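Side-chain contacts in possible metal-dependent hydrolase (Veillonella parvula, PDB 3RPC), which probably acts as a metal-dependent hydrolase of the metallo-beta-lactamase superfamily, holding two zinc ions in its active site: residues T23-P28 and D59-N64; T66-T71 and D76-T81; T71-D76 and E101-Q106. All blocks are in the same frame, centred on the assembly; numbering follows the deposited sequence.

Interaction 1. Residues T23-P28 and D59-N64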
ATOM      1  N   THR A  23     -15.887  11.061 -19.821  1.00 17.73           N
ATOM      2  CA  THR A  23     -16.610   9.997 -19.142  1.00 19.06           C
ATOM      3  C   THR A  23     -15.736   8.752 -19.007  1.00 19.41           C
ATOM      4  O   THR A  23     -15.287   8.193 -20.002  1.00 19.26           O
ATOM      5  CB  THR A  23     -17.911   9.650 -19.874  1.00 19.49           C
ATOM      6  OG1 THR A  23     -18.798  10.776 -19.828  1.00 21.23           O
ATOM      7  CG2 THR A  23     -18.598   8.454 -19.229  1.00 21.43           C
ATOM      8  N   PHE A  24     -15.514   8.326 -17.766  1.00 16.92           N
ATOM      9  CA  PHE A  24     -14.763   7.126 -17.465  1.00 16.68           C
ATOM     10  C   PHE A  24     -15.704   5.954 -17.241  1.00 17.99           C
ATOM     11  O   PHE A  24     -16.575   6.013 -16.366  1.00 17.88           O
ATOM     12  CB  PHE A  24     -13.952   7.315 -16.174  1.00 16.13           C
ATOM     13  CG  PHE A  24     -12.937   8.421 -16.238  1.00 16.33           C
ATOM     14  CD1 PHE A  24     -11.677   8.196 -16.783  1.00 18.42           C
ATOM     15  CD2 PHE A  24     -13.230   9.681 -15.737  1.00 18.25           C
ATOM     16  CE1 PHE A  24     -10.728   9.210 -16.831  1.00 18.06           C
ATOM     17  CE2 PHE A  24     -12.282  10.708 -15.781  1.00 18.31           C
ATOM     18  CZ  PHE A  24     -11.031  10.467 -16.325  1.00 19.42           C
ATOM     19  N   LEU A  25     -15.513   4.886 -18.009  1.00 16.97           N
ATOM     20  CA  LEU A  25     -16.158   3.614 -17.711  1.00 15.83           C
ATOM     21  C   LEU A  25     -15.288   2.889 -16.689  1.00 15.30           C
ATOM     22  O   LEU A  25     -14.126   2.570 -16.959  1.00 16.92           O
ATOM     23  CB  LEU A  25     -16.316   2.785 -18.997  1.00 16.62           C
ATOM     24  CG  LEU A  25     -16.873   1.371 -18.820  1.00 15.63           C
ATOM     25  CD1 LEU A  25     -18.282   1.413 -18.265  1.00 17.15           C
ATOM     26  CD2 LEU A  25     -16.855   0.600 -20.150  1.00 16.80           C
ATOM     27  N   ILE A  26     -15.864   2.656 -15.515  1.00 15.17           N
ATOM     28  CA  ILE A  26     -15.138   2.068 -14.395  1.00 14.99           C
ATOM     29  C   ILE A  26     -15.436   0.575 -14.255  1.00 15.81           C
ATOM     30  O   ILE A  26     -16.598   0.161 -14.266  1.00 15.76           O
ATOM     31  CB  ILE A  26     -15.510   2.796 -13.097  1.00 15.73           C
ATOM     32  CG1 ILE A  26     -14.953   4.221 -13.127  1.00 18.48           C
ATOM     33  CG2 ILE A  26     -14.983   2.042 -11.874  1.00 15.43           C
ATOM     34  CD1 ILE A  26     -15.536   5.134 -12.062  1.00 19.53           C
ATOM     35  N   ASP A  27     -14.364  -0.215 -14.156  1.00 15.69           N
ATOM     36  CA  ASP A  27     -14.425  -1.637 -13.817  1.00 14.62           C
ATOM     37  C   ASP A  27     -15.553  -2.387 -14.534  1.00 15.09           C
ATOM     38  O   ASP A  27     -16.434  -2.961 -13.889  1.00 15.53           O
ATOM     39  CB  ASP A  27     -14.531  -1.805 -12.293  1.00 15.14           C
ATOM     40  CG  ASP A  27     -13.226  -1.463 -11.580  1.00 17.65           C
ATOM     41  OD1 ASP A  27     -12.283  -0.995 -12.240  1.00 16.52           O
ATOM     42  OD2 ASP A  27     -13.150  -1.645 -10.346  1.00 16.05           O
ATOM     43  N   PRO A  28     -15.499  -2.424 -15.872  1.00 14.47           N
ATOM     44  CA  PRO A  28     -16.591  -3.020 -16.653  1.00 16.00           C
ATOM     45  C   PRO A  28     -16.618  -4.550 -16.610  1.00 14.11           C
ATOM     46  O   PRO A  28     -15.711  -5.216 -17.130  1.00 15.73           O
ATOM     47  CB  PRO A  28     -16.294  -2.535 -18.076  1.00 15.21           C
ATOM     48  CG  PRO A  28     -14.801  -2.440 -18.097  1.00 15.28           C
ATOM     49  CD  PRO A  28     -14.450  -1.869 -16.747  1.00 14.48           C
ATOM     50  N   ASP A  59     -25.142  -0.390 -26.504  1.00 21.16           N
ATOM     51  CA  ASP A  59     -24.946   0.858 -27.224  1.00 25.49           C
ATOM     52  C   ASP A  59     -25.001   2.061 -26.293  1.00 21.70           C
ATOM     53  O   ASP A  59     -24.150   2.950 -26.368  1.00 23.09           O
ATOM     54  CB  ASP A  59     -25.985   1.023 -28.329  1.00 31.62           C
ATOM     55  CG  ASP A  59     -25.877   2.366 -29.017  1.00 47.94           C
ATOM     56  OD1 ASP A  59     -24.899   2.563 -29.770  1.00 51.46           O
ATOM     57  OD2 ASP A  59     -26.762   3.223 -28.801  1.00 54.45           O
ATOM     58  N   ASP A  60     -26.002   2.086 -25.415  1.00 21.70           N
ATOM     59  CA  ASP A  60     -26.151   3.190 -24.473  1.00 23.92           C
ATOM     60  C   ASP A  60     -25.017   3.177 -23.457  1.00 25.36           C
ATOM     61  O   ASP A  60     -24.519   4.226 -23.057  1.00 24.99           O
ATOM     62  CB  ASP A  60     -27.513   3.142 -23.777  1.00 27.27           C
ATOM     63  CG  ASP A  60     -28.636   3.640 -24.669  1.00 42.74           C
ATOM     64  OD1 ASP A  60     -29.800   3.662 -24.214  1.00 51.92           O
ATOM     65  OD2 ASP A  60     -28.353   4.020 -25.826  1.00 45.80           O
ATOM     66  N   LEU A  61     -24.601   1.984 -23.057  1.00 21.62           N
ATOM     67  CA  LEU A  61     -23.511   1.866 -22.094  1.00 22.16           C
ATOM     68  C   LEU A  61     -22.235   2.468 -22.668  1.00 21.63           C
ATOM     69  O   LEU A  61     -21.540   3.232 -21.997  1.00 22.43           O
ATOM     70  CB  LEU A  61     -23.299   0.398 -21.716  1.00 19.33           C
ATOM     71  CG  LEU A  61     -22.297   0.081 -20.597  1.00 26.27           C
ATOM     72  CD1 LEU A  61     -22.639  -1.255 -19.952  1.00 31.63           C
ATOM     73  CD2 LEU A  61     -20.876   0.077 -21.117  1.00 28.09           C
ATOM     74  N   LEU A  62     -21.928   2.146 -23.920  1.00 18.89           N
ATOM     75  CA  LEU A  62     -20.639   2.536 -24.478  1.00 19.30           C
ATOM     76  C   LEU A  62     -20.620   3.936 -25.085  1.00 24.78           C
ATOM     77  O   LEU A  62     -19.550   4.489 -25.316  1.00 23.21           O
ATOM     78  CB  LEU A  62     -20.196   1.527 -25.541  1.00 26.60           C
ATOM     79  CG  LEU A  62     -19.927   0.103 -25.056  1.00 32.95           C
ATOM     80  CD1 LEU A  62     -19.659  -0.811 -26.241  1.00 38.33           C
ATOM     81  CD2 LEU A  62     -18.767   0.085 -24.074  1.00 35.65           C
ATOM     82  N   SER A  63     -21.801   4.502 -25.327  1.00 28.00           N
ATOM     83  CA  SER A  63     -21.943   5.691 -26.179  1.00 38.26           C
ATOM     84  C   SER A  63     -20.878   6.786 -26.024  1.00 41.73           C
ATOM     85  O   SER A  63     -20.103   7.042 -26.954  1.00 45.75           O
ATOM     86  CB  SER A  63     -23.358   6.287 -26.067  1.00 36.87           C
ATOM     87  OG  SER A  63     -23.782   6.394 -24.717  1.00 38.78           O
ATOM     88  N   ASN A  64     -20.849   7.440 -24.868  1.00 29.74           N
ATOM     89  CA  ASN A  64     -19.975   8.599 -24.664  1.00 29.30           C
ATOM     90  C   ASN A  64     -18.740   8.316 -23.816  1.00 23.42           C
ATOM     91  O   ASN A  64     -18.180   9.225 -23.195  1.00 22.94           O
ATOM     92  CB  ASN A  64     -20.759   9.756 -24.036  1.00 40.04           C
ATOM     93  CG  ASN A  64     -21.556  10.546 -25.056  1.00 52.01           C
ATOM     94  OD1 ASN A  64     -21.026  10.963 -26.089  1.00 54.83           O
ATOM     95  ND2 ASN A  64     -22.840  10.754 -24.773  1.00 56.35           N
TER
HETATM   96  O   HOH W   1     -18.578  12.400 -21.881  1.00 33.42           O
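Leu25 meets Leu61 and Leu62 through branch ends alone; Leu25 and Leu61 form the closely packed, buried core of the contact, with the partly exposed Leu62 at its edge. CD1 of Leu25 lies 4.1 Å from CD2 of Leu61, and that same Leu61 methyl also sits 4.2 Å from CD2 of Leu25, so one methyl of the helix rests against both branches of the strand residue. The two side chains cross at about a right angle. The CB of Leu25 points to the helix, and with CG anti to the backbone N (chi1 175°) both methyls reach Leu61. Leu62 joins from the next position: its CA–CB bond points away from the strand, yet its CD2 bends back to 4.4 Å from CD2 of Leu25, a lighter touch.

In the fold, this is one face of strand 22-26 meeting the short helix 58-62, which closes the long, largely irregular connection leading to the next parallel strand, 67-69. On the other face of the strand, Phe24 points away from the helix and packs on Phe155 of the second sheet, as in the αβ/βα sandwich of the metallo-beta-lactamase superfamily, where two sheets pack face to face. Lys16 of strand 14-19 ties in the helix end through a hydrogen bond from its NZ to the backbone O of Leu61.

Toward Asn64 the contact opens to solvent: CB of the buried Thr23 packs against the backbone O of Asn64 at 3.4 Å, without a direct hydrogen bond between the two residues, while the amide end of Asn64 leads off from the strand. OG1 of Thr23 is 2.6 Å from a water, which also donates a weak hydrogen bond of 3.5 Å to the backbone O of Asn64. The same hydroxyl is hydrogen-bonded to OG1 of Thr18.

Interaction 2. Residues T66-T71 and D76-T81. With ZN (zinc ion), chain F.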
ATOM      1  N   THR A  66     -15.058   7.968 -22.833  1.00 18.86           N
ATOM      2  CA  THR A  66     -13.810   8.618 -23.237  1.00 21.09           C
ATOM      3  C   THR A  66     -12.598   7.777 -22.855  1.00 17.27           C
ATOM      4  O   THR A  66     -11.554   7.827 -23.510  1.00 21.85           O
ATOM      5  CB  THR A  66     -13.614   9.962 -22.492  1.00 23.63           C
ATOM      6  OG1 THR A  66     -14.857  10.667 -22.404  1.00 28.08           O
ATOM      7  CG2 THR A  66     -12.579  10.824 -23.207  1.00 29.60           C
ATOM      8  N   ALA A  67     -12.725   7.043 -21.753  1.00 18.40           N
ATOM      9  CA  ALA A  67     -11.614   6.246 -21.243  1.00 17.72           C
ATOM     10  C   ALA A  67     -12.162   5.203 -20.298  1.00 17.33           C
ATOM     11  O   ALA A  67     -13.306   5.298 -19.864  1.00 17.71           O
ATOM     12  CB  ALA A  67     -10.593   7.127 -20.530  1.00 19.02           C
ATOM     13  N   VAL A  68     -11.348   4.197 -20.010  1.00 15.27           N
ATOM     14  CA  VAL A  68     -11.746   3.139 -19.094  1.00 14.65           C
ATOM     15  C   VAL A  68     -10.762   3.118 -17.928  1.00 15.22           C
ATOM     16  O   VAL A  68      -9.567   3.343 -18.107  1.00 15.95           O
ATOM     17  CB  VAL A  68     -11.737   1.773 -19.806  1.00 14.52           C
ATOM     18  CG1 VAL A  68     -12.292   0.695 -18.905  1.00 17.25           C
ATOM     19  CG2 VAL A  68     -12.559   1.833 -21.087  1.00 17.67           C
ATOM     20  N   VAL A  69     -11.282   2.880 -16.728  1.00 16.14           N
ATOM     21  CA  VAL A  69     -10.443   2.721 -15.540  1.00 16.46           C
ATOM     22  C   VAL A  69     -10.691   1.320 -15.016  1.00 14.92           C
ATOM     23  O   VAL A  69     -11.828   0.952 -14.751  1.00 16.35           O
ATOM     24  CB  VAL A  69     -10.809   3.739 -14.441  1.00 15.94           C
ATOM     25  CG1 VAL A  69     -10.061   3.425 -13.135  1.00 17.28           C
ATOM     26  CG2 VAL A  69     -10.500   5.150 -14.914  1.00 18.74           C
ATOM     27  N   VAL A  70      -9.624   0.538 -14.899  1.00 14.46           N
ATOM     28  CA  VAL A  70      -9.715  -0.842 -14.447  1.00 16.41           C
ATOM     29  C   VAL A  70      -8.878  -0.964 -13.179  1.00 16.92           C
ATOM     30  O   VAL A  70      -7.645  -0.958 -13.234  1.00 16.32           O
ATOM     31  CB  VAL A  70      -9.195  -1.801 -15.540  1.00 15.43           C
ATOM     32  CG1 VAL A  70      -9.355  -3.250 -15.113  1.00 18.80           C
ATOM     33  CG2 VAL A  70      -9.939  -1.552 -16.855  1.00 16.72           C
ATOM     34  N   THR A  71      -9.548  -1.052 -12.029  1.00 14.82           N
ATOM     35  CA  THR A  71      -8.828  -1.037 -10.754  1.00 13.17           C
ATOM     36  C   THR A  71      -8.042  -2.319 -10.508  1.00 16.94           C
ATOM     37  O   THR A  71      -7.042  -2.312  -9.777  1.00 15.92           O
ATOM     38  CB  THR A  71      -9.750  -0.768  -9.554  1.00 13.48           C
ATOM     39  OG1 THR A  71     -10.700  -1.839  -9.416  1.00 14.94           O
ATOM     40  CG2 THR A  71     -10.462   0.568  -9.712  1.00 13.87           C
ATOM     41  N   ASP A  76     -15.160  -9.814 -11.891  1.00 17.57           N
ATOM     42  CA  ASP A  76     -16.281  -8.918 -11.632  1.00 15.37           C
ATOM     43  C   ASP A  76     -15.923  -7.442 -11.796  1.00 14.68           C
ATOM     44  O   ASP A  76     -16.720  -6.570 -11.443  1.00 15.23           O
ATOM     45  CB  ASP A  76     -16.922  -9.195 -10.263  1.00 17.54           C
ATOM     46  CG  ASP A  76     -15.957  -8.993  -9.114  1.00 17.58           C
ATOM     47  OD1 ASP A  76     -14.848  -9.561  -9.172  1.00 17.36           O
ATOM     48  OD2 ASP A  76     -16.327  -8.281  -8.142  1.00 20.04           O
ATOM     49  N   HIS A  77     -14.732  -7.179 -12.344  1.00 16.40           N
ATOM     50  CA  HIS A  77     -14.293  -5.824 -12.688  1.00 13.83           C
ATOM     51  C   HIS A  77     -13.768  -5.701 -14.123  1.00 16.13           C
ATOM     52  O   HIS A  77     -13.511  -4.598 -14.590  1.00 16.51           O
ATOM     53  CB  HIS A  77     -13.220  -5.361 -11.697  1.00 13.90           C
ATOM     54  CG  HIS A  77     -13.719  -5.315 -10.293  1.00 13.71           C
ATOM     55  ND1 HIS A  77     -14.033  -4.137  -9.653  1.00 15.61           N
ATOM     56  CD2 HIS A  77     -14.019  -6.310  -9.428  1.00 14.20           C
ATOM     57  CE1 HIS A  77     -14.494  -4.409  -8.446  1.00 16.31           C
ATOM     58  NE2 HIS A  77     -14.492  -5.718  -8.285  1.00 16.27           N
ATOM     59  N   TRP A  78     -13.606  -6.832 -14.800  1.00 15.64           N
ATOM     60  CA  TRP A  78     -13.004  -6.861 -16.131  1.00 15.18           C
ATOM     61  C   TRP A  78     -13.261  -8.238 -16.717  1.00 16.31           C
ATOM     62  O   TRP A  78     -12.682  -9.231 -16.269  1.00 18.37           O
ATOM     63  CB  TRP A  78     -11.491  -6.597 -16.056  1.00 15.51           C
ATOM     64  CG  TRP A  78     -10.802  -6.549 -17.395  1.00 16.10           C
ATOM     65  CD1 TRP A  78      -9.910  -7.455 -17.895  1.00 17.31           C
ATOM     66  CD2 TRP A  78     -10.952  -5.537 -18.393  1.00 17.69           C
ATOM     67  NE1 TRP A  78      -9.497  -7.068 -19.152  1.00 17.24           N
ATOM     68  CE2 TRP A  78     -10.126  -5.893 -19.480  1.00 18.53           C
ATOM     69  CE3 TRP A  78     -11.715  -4.369 -18.476  1.00 16.68           C
ATOM     70  CZ2 TRP A  78     -10.038  -5.114 -20.638  1.00 17.53           C
ATOM     71  CZ3 TRP A  78     -11.632  -3.599 -19.622  1.00 16.69           C
ATOM     72  CH2 TRP A  78     -10.796  -3.976 -20.689  1.00 16.79           C
ATOM     73  N   ASP A  79     -14.158  -8.321 -17.692  1.00 17.01           N
ATOM     74  CA  ASP A  79     -14.540  -9.642 -18.190  1.00 18.99           C
ATOM     75  C   ASP A  79     -14.455  -9.751 -19.709  1.00 19.87           C
ATOM     76  O   ASP A  79     -14.208  -8.755 -20.399  1.00 17.70           O
ATOM     77  CB  ASP A  79     -15.927 -10.067 -17.666  1.00 17.61           C
ATOM     78  CG  ASP A  79     -17.075  -9.317 -18.320  1.00 19.03           C
ATOM     79  OD1 ASP A  79     -16.881  -8.174 -18.799  1.00 16.79           O
ATOM     80  OD2 ASP A  79     -18.195  -9.882 -18.323  1.00 19.38           O
ATOM     81  N   ASP A  80     -14.639 -10.969 -20.212  1.00 19.06           N
ATOM     82  CA  ASP A  80     -14.578 -11.217 -21.651  1.00 18.40           C
ATOM     83  C   ASP A  80     -15.546 -10.336 -22.429  1.00 16.58           C
ATOM     84  O   ASP A  80     -15.205  -9.829 -23.496  1.00 19.02           O
ATOM     85  CB  ASP A  80     -14.843 -12.691 -21.953  1.00 23.03           C
ATOM     86  CG  ASP A  80     -13.625 -13.563 -21.716  1.00 37.62           C
ATOM     87  OD1 ASP A  80     -12.511 -13.007 -21.601  1.00 37.05           O
ATOM     88  OD2 ASP A  80     -13.779 -14.804 -21.658  1.00 41.41           O
ATOM     89  N   THR A  81     -16.741 -10.137 -21.891  1.00 18.20           N
ATOM     90  CA  THR A  81     -17.715  -9.299 -22.578  1.00 17.32           C
ATOM     91  C   THR A  81     -17.171  -7.887 -22.744  1.00 18.20           C
ATOM     92  O   THR A  81     -17.275  -7.296 -23.817  1.00 19.26           O
ATOM     93  CB  THR A  81     -19.054  -9.264 -21.849  1.00 17.55           C
ATOM     94  OG1 THR A  81     -19.558 -10.602 -21.725  1.00 19.44           O
ATOM     95  CG2 THR A  81     -20.048  -8.401 -22.613  1.00 16.12           C
TER
HETATM   96 ZN    ZN F 302     -14.970  -7.042  -6.583  0.71 16.48          ZN
HETATM   97  O   HOH W   2     -13.516  -8.742  -7.134  1.00 22.04           O
HETATM   98  O   HOH W   3     -15.283  -8.580  -4.557  1.00 16.97           O
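The dinuclear zinc site draws ligands from the loop between strand 67-69 and helix 80-85, the first crossing of the beta-alpha-beta unit completed by strand 92-94; here Val70 and Thr71 face Trp78 and His77 inside the protein. CG2 of Val70 reaches the six-membered ring of Trp78, 3.7 Å from CE3 and 3.8 Å from CZ3. Val70 lies roughly perpendicular to Trp78, and the methyl approaches the indole obliquely. The other Val70 branch, CG1, lies 4.1 Å from CB of Trp78, so the valine fork spans the root and the ring of the tryptophan. Val68 adds a looser touch from further back along the strand.

Beside this apolar patch, the imidazole of His77 binds a zinc ion through NE2 at 2.2 Å. Its ND1 is hydrogen-bonded to Asp27, whose OD2 also bonds Thr71 OG1; this second-shell carboxylate fixes the rotation of the ring and probably polarises it. Asp76 reaches the same zinc ion with OD2 at 2.4 Å, while its OD1 accepts a hydrogen bond from the metal-bound water between the two zinc ions. Asp168 and His226 complete the protein ligands of the site.

Adjacent aspartate and histidine ligands for one zinc ion, presented on a loop between a strand and a helix, are typical of the HxHxDH motif of the metallo-beta-lactamase fold.

Interaction 3. Residues T71-D76 and E101-Q106. With ZN (zinc ion), chain E; ZN (zinc ion), chain F.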
ATOM      1  N   THR A  71      -9.548  -1.052 -12.029  1.00 14.82           N
ATOM      2  CA  THR A  71      -8.828  -1.037 -10.754  1.00 13.17           C
ATOM      3  C   THR A  71      -8.042  -2.319 -10.508  1.00 16.94           C
ATOM      4  O   THR A  71      -7.042  -2.312  -9.777  1.00 15.92           O
ATOM      5  CB  THR A  71      -9.750  -0.768  -9.554  1.00 13.48           C
ATOM      6  OG1 THR A  71     -10.700  -1.839  -9.416  1.00 14.94           O
ATOM      7  CG2 THR A  71     -10.462   0.568  -9.712  1.00 13.87           C
ATOM      8  N   HIS A  72      -8.514  -3.405 -11.105  1.00 14.68           N
ATOM      9  CA  HIS A  72      -7.862  -4.713 -11.058  1.00 15.47           C
ATOM     10  C   HIS A  72      -8.611  -5.635 -12.001  1.00 15.07           C
ATOM     11  O   HIS A  72      -9.699  -5.289 -12.461  1.00 15.48           O
ATOM     12  CB  HIS A  72      -7.764  -5.291  -9.627  1.00 15.38           C
ATOM     13  CG  HIS A  72      -9.082  -5.604  -8.969  1.00 13.17           C
ATOM     14  ND1 HIS A  72     -10.103  -4.685  -8.841  1.00 16.06           N
ATOM     15  CD2 HIS A  72      -9.511  -6.727  -8.339  1.00 16.13           C
ATOM     16  CE1 HIS A  72     -11.103  -5.228  -8.164  1.00 18.30           C
ATOM     17  NE2 HIS A  72     -10.776  -6.471  -7.862  1.00 16.13           N
ATOM     18  N   THR A  73      -8.045  -6.800 -12.283  1.00 15.45           N
ATOM     19  CA  THR A  73      -8.602  -7.638 -13.341  1.00 17.13           C
ATOM     20  C   THR A  73      -9.336  -8.878 -12.839  1.00 16.72           C
ATOM     21  O   THR A  73      -9.458  -9.868 -13.558  1.00 19.73           O
ATOM     22  CB  THR A  73      -7.548  -8.009 -14.393  1.00 18.41           C
ATOM     23  OG1 THR A  73      -6.448  -8.672 -13.762  1.00 20.58           O
ATOM     24  CG2 THR A  73      -7.059  -6.752 -15.097  1.00 18.22           C
ATOM     25  N   HIS A  74      -9.841  -8.823 -11.611  1.00 16.09           N
ATOM     26  CA  HIS A  74     -10.806  -9.825 -11.182  1.00 18.31           C
ATOM     27  C   HIS A  74     -11.996  -9.811 -12.150  1.00 16.90           C
ATOM     28  O   HIS A  74     -12.373  -8.759 -12.671  1.00 18.01           O
ATOM     29  CB  HIS A  74     -11.294  -9.547  -9.759  1.00 18.27           C
ATOM     30  CG  HIS A  74     -10.374 -10.064  -8.698  1.00 21.96           C
ATOM     31  ND1 HIS A  74     -10.544  -9.773  -7.363  1.00 19.50           N
ATOM     32  CD2 HIS A  74      -9.286 -10.865  -8.775  1.00 22.29           C
ATOM     33  CE1 HIS A  74      -9.593 -10.367  -6.662  1.00 21.81           C
ATOM     34  NE2 HIS A  74      -8.818 -11.038  -7.495  1.00 21.51           N
ATOM     35  N   LEU A  75     -12.588 -10.983 -12.357  1.00 16.57           N
ATOM     36  CA  LEU A  75     -13.700 -11.162 -13.293  1.00 16.15           C
ATOM     37  C   LEU A  75     -14.801 -10.123 -13.134  1.00 18.47           C
ATOM     38  O   LEU A  75     -15.345  -9.627 -14.133  1.00 19.01           O
ATOM     39  CB  LEU A  75     -14.289 -12.568 -13.148  1.00 17.75           C
ATOM     40  CG  LEU A  75     -15.482 -12.927 -14.035  1.00 21.08           C
ATOM     41  CD1 LEU A  75     -15.064 -12.867 -15.486  1.00 24.57           C
ATOM     42  CD2 LEU A  75     -16.010 -14.308 -13.689  1.00 25.04           C
ATOM     43  N   ASP A  76     -15.160  -9.814 -11.891  1.00 17.57           N
ATOM     44  CA  ASP A  76     -16.281  -8.918 -11.632  1.00 15.37           C
ATOM     45  C   ASP A  76     -15.923  -7.442 -11.796  1.00 14.68           C
ATOM     46  O   ASP A  76     -16.720  -6.570 -11.443  1.00 15.23           O
ATOM     47  CB  ASP A  76     -16.922  -9.195 -10.263  1.00 17.54           C
ATOM     48  CG  ASP A  76     -15.957  -8.993  -9.114  1.00 17.58           C
ATOM     49  OD1 ASP A  76     -14.848  -9.561  -9.172  1.00 17.36           O
ATOM     50  OD2 ASP A  76     -16.327  -8.281  -8.142  1.00 20.04           O
ATOM     51  N   GLU A 101       0.096  -5.582 -19.095  1.00 21.15           N
ATOM     52  CA  GLU A 101       0.491  -6.649 -20.013  1.00 20.23           C
ATOM     53  C   GLU A 101      -0.703  -7.508 -20.381  1.00 18.21           C
ATOM     54  O   GLU A 101      -0.882  -7.882 -21.551  1.00 21.16           O
ATOM     55  CB  GLU A 101       1.602  -7.502 -19.412  1.00 20.91           C
ATOM     56  CG  GLU A 101       2.948  -6.786 -19.368  1.00 25.57           C
ATOM     57  CD  GLU A 101       4.014  -7.589 -18.650  1.00 39.99           C
ATOM     58  OE1 GLU A 101       3.692  -8.680 -18.134  1.00 46.00           O
ATOM     59  OE2 GLU A 101       5.172  -7.126 -18.601  1.00 42.81           O
ATOM     60  N   LEU A 102      -1.543  -7.802 -19.397  1.00 19.86           N
ATOM     61  CA  LEU A 102      -2.721  -8.608 -19.669  1.00 19.06           C
ATOM     62  C   LEU A 102      -3.636  -7.911 -20.670  1.00 20.80           C
ATOM     63  O   LEU A 102      -4.037  -8.489 -21.684  1.00 20.33           O
ATOM     64  CB  LEU A 102      -3.488  -8.881 -18.377  1.00 17.30           C
ATOM     65  CG  LEU A 102      -4.762  -9.708 -18.571  1.00 21.58           C
ATOM     66  CD1 LEU A 102      -4.434 -11.094 -19.123  1.00 22.25           C
ATOM     67  CD2 LEU A 102      -5.547  -9.812 -17.270  1.00 22.29           C
ATOM     68  N   ILE A 103      -3.968  -6.660 -20.380  1.00 18.54           N
ATOM     69  CA  ILE A 103      -4.943  -5.939 -21.194  1.00 18.03           C
ATOM     70  C   ILE A 103      -4.401  -5.604 -22.593  1.00 21.52           C
ATOM     71  O   ILE A 103      -5.140  -5.653 -23.578  1.00 21.26           O
ATOM     72  CB  ILE A 103      -5.509  -4.716 -20.426  1.00 18.09           C
ATOM     73  CG1 ILE A 103      -6.346  -5.223 -19.243  1.00 18.53           C
ATOM     74  CG2 ILE A 103      -6.345  -3.831 -21.349  1.00 20.42           C
ATOM     75  CD1 ILE A 103      -6.890  -4.132 -18.326  1.00 21.37           C
ATOM     76  N   THR A 104      -3.112  -5.292 -22.678  1.00 19.76           N
ATOM     77  CA  THR A 104      -2.439  -5.151 -23.967  1.00 19.59           C
ATOM     78  C   THR A 104      -2.548  -6.440 -24.780  1.00 23.50           C
ATOM     79  O   THR A 104      -2.785  -6.401 -25.992  1.00 22.70           O
ATOM     80  CB  THR A 104      -0.947  -4.834 -23.795  1.00 19.92           C
ATOM     81  OG1 THR A 104      -0.793  -3.565 -23.142  1.00 23.38           O
ATOM     82  CG2 THR A 104      -0.261  -4.783 -25.166  1.00 20.97           C
ATOM     83  N   SER A 105      -2.363  -7.583 -24.121  1.00 23.31           N
ATOM     84  CA  SER A 105      -2.425  -8.862 -24.831  1.00 23.58           C
ATOM     85  C   SER A 105      -3.840  -9.126 -25.341  1.00 22.78           C
ATOM     86  O   SER A 105      -4.053  -9.971 -26.212  1.00 26.00           O
ATOM     87  CB  SER A 105      -1.962 -10.026 -23.948  1.00 21.54           C
ATOM     88  OG  SER A 105      -2.946 -10.388 -22.982  1.00 22.34           O
ATOM     89  N   GLN A 106      -4.803  -8.399 -24.779  1.00 18.62           N
ATOM     90  CA  GLN A 106      -6.203  -8.541 -25.154  1.00 21.59           C
ATOM     91  C   GLN A 106      -6.596  -7.574 -26.275  1.00 22.84           C
ATOM     92  O   GLN A 106      -7.765  -7.486 -26.650  1.00 24.12           O
ATOM     93  CB  GLN A 106      -7.099  -8.398 -23.912  1.00 21.07           C
ATOM     94  CG  GLN A 106      -6.901  -9.551 -22.919  1.00 20.29           C
ATOM     95  CD  GLN A 106      -7.476  -9.294 -21.532  1.00 20.57           C
ATOM     96  OE1 GLN A 106      -7.785  -8.161 -21.162  1.00 19.77           O
ATOM     97  NE2 GLN A 106      -7.622 -10.362 -20.755  1.00 21.41           N
TER
HETATM   98 ZN    ZN E 301     -11.769  -7.975  -6.524  0.66 17.63          ZN
HETATM   99 ZN    ZN F 302     -14.970  -7.042  -6.583  0.71 16.48          ZN
HETATM  100  O   HOH W   2     -13.516  -8.742  -7.134  1.00 22.04           O
HETATM  101  O   HOH W   3     -15.283  -8.580  -4.557  1.00 16.97           O
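Thr73 is the residue of loop 71-76 that touches helix 97-105, and its side chain and that of Leu102 run antiparallel, alongside one another. CD2 of Leu102 comes within 3.8 Å of OG1 and 4.0 Å of CG2 of Thr73, so a single methyl faces both branches of the threonine. The same CG2 also lies 4.2 Å from CD1 of Ile103, where the side chains meet at a slant. With OG1 between the backbone N and the carbonyl carbon (chi1 57°), the threonine brings both branches against the Leu102 methyl. Leu102 is exposed, whereas Ile103 is buried and also packs on Phe108 and Val111, so this small patch runs from the surface inward.

Thr73 is the residue between the two histidines of the HxHxDH sequence, a signature of the metallo-beta-lactamase superfamily, in which Asp76 follows two positions beyond His74. His72 and His74 flank Thr73 and serve one zinc ion, His72 through NE2 at 2.2 Å and His74 through ND1 at 2.3 Å; the two rings thus use different nitrogens. His132 and Asp168 complete its protein ligands.

Behind His72, ND1 donates a 3.0 Å hydrogen bond to OG1 of Thr71, with the oxygen in the ring plane. Thr71, itself held by Asp27, is thus the second-shell residue that, with the zinc bond, fixes the ring's rotation. On the helix side, Gln106 OE1 accepts a hydrogen bond from Trp78 NE1, linking the end of the helix to the far part of the same metal-binding loop.

In the fold
Interactions 1 and 2 sit on neighbouring strands of one sheet, 22-26 and 67-69, whereas interaction 3 lies at the loop beyond the second strand and reaches the surface. Interaction 2 is wholly buried; interaction 1 has a buried leucine core and an edge at Asn64 that opens to solvent, where a water makes a weak link. Methyl packing is common to all three, but metal chemistry enters only through 2 and 3, which share Thr71 and Asp76, the bridging water and one zinc ion. Interaction 1 binds no metal, yet Asp27, just past the strand end, couples its strand to the zinc site.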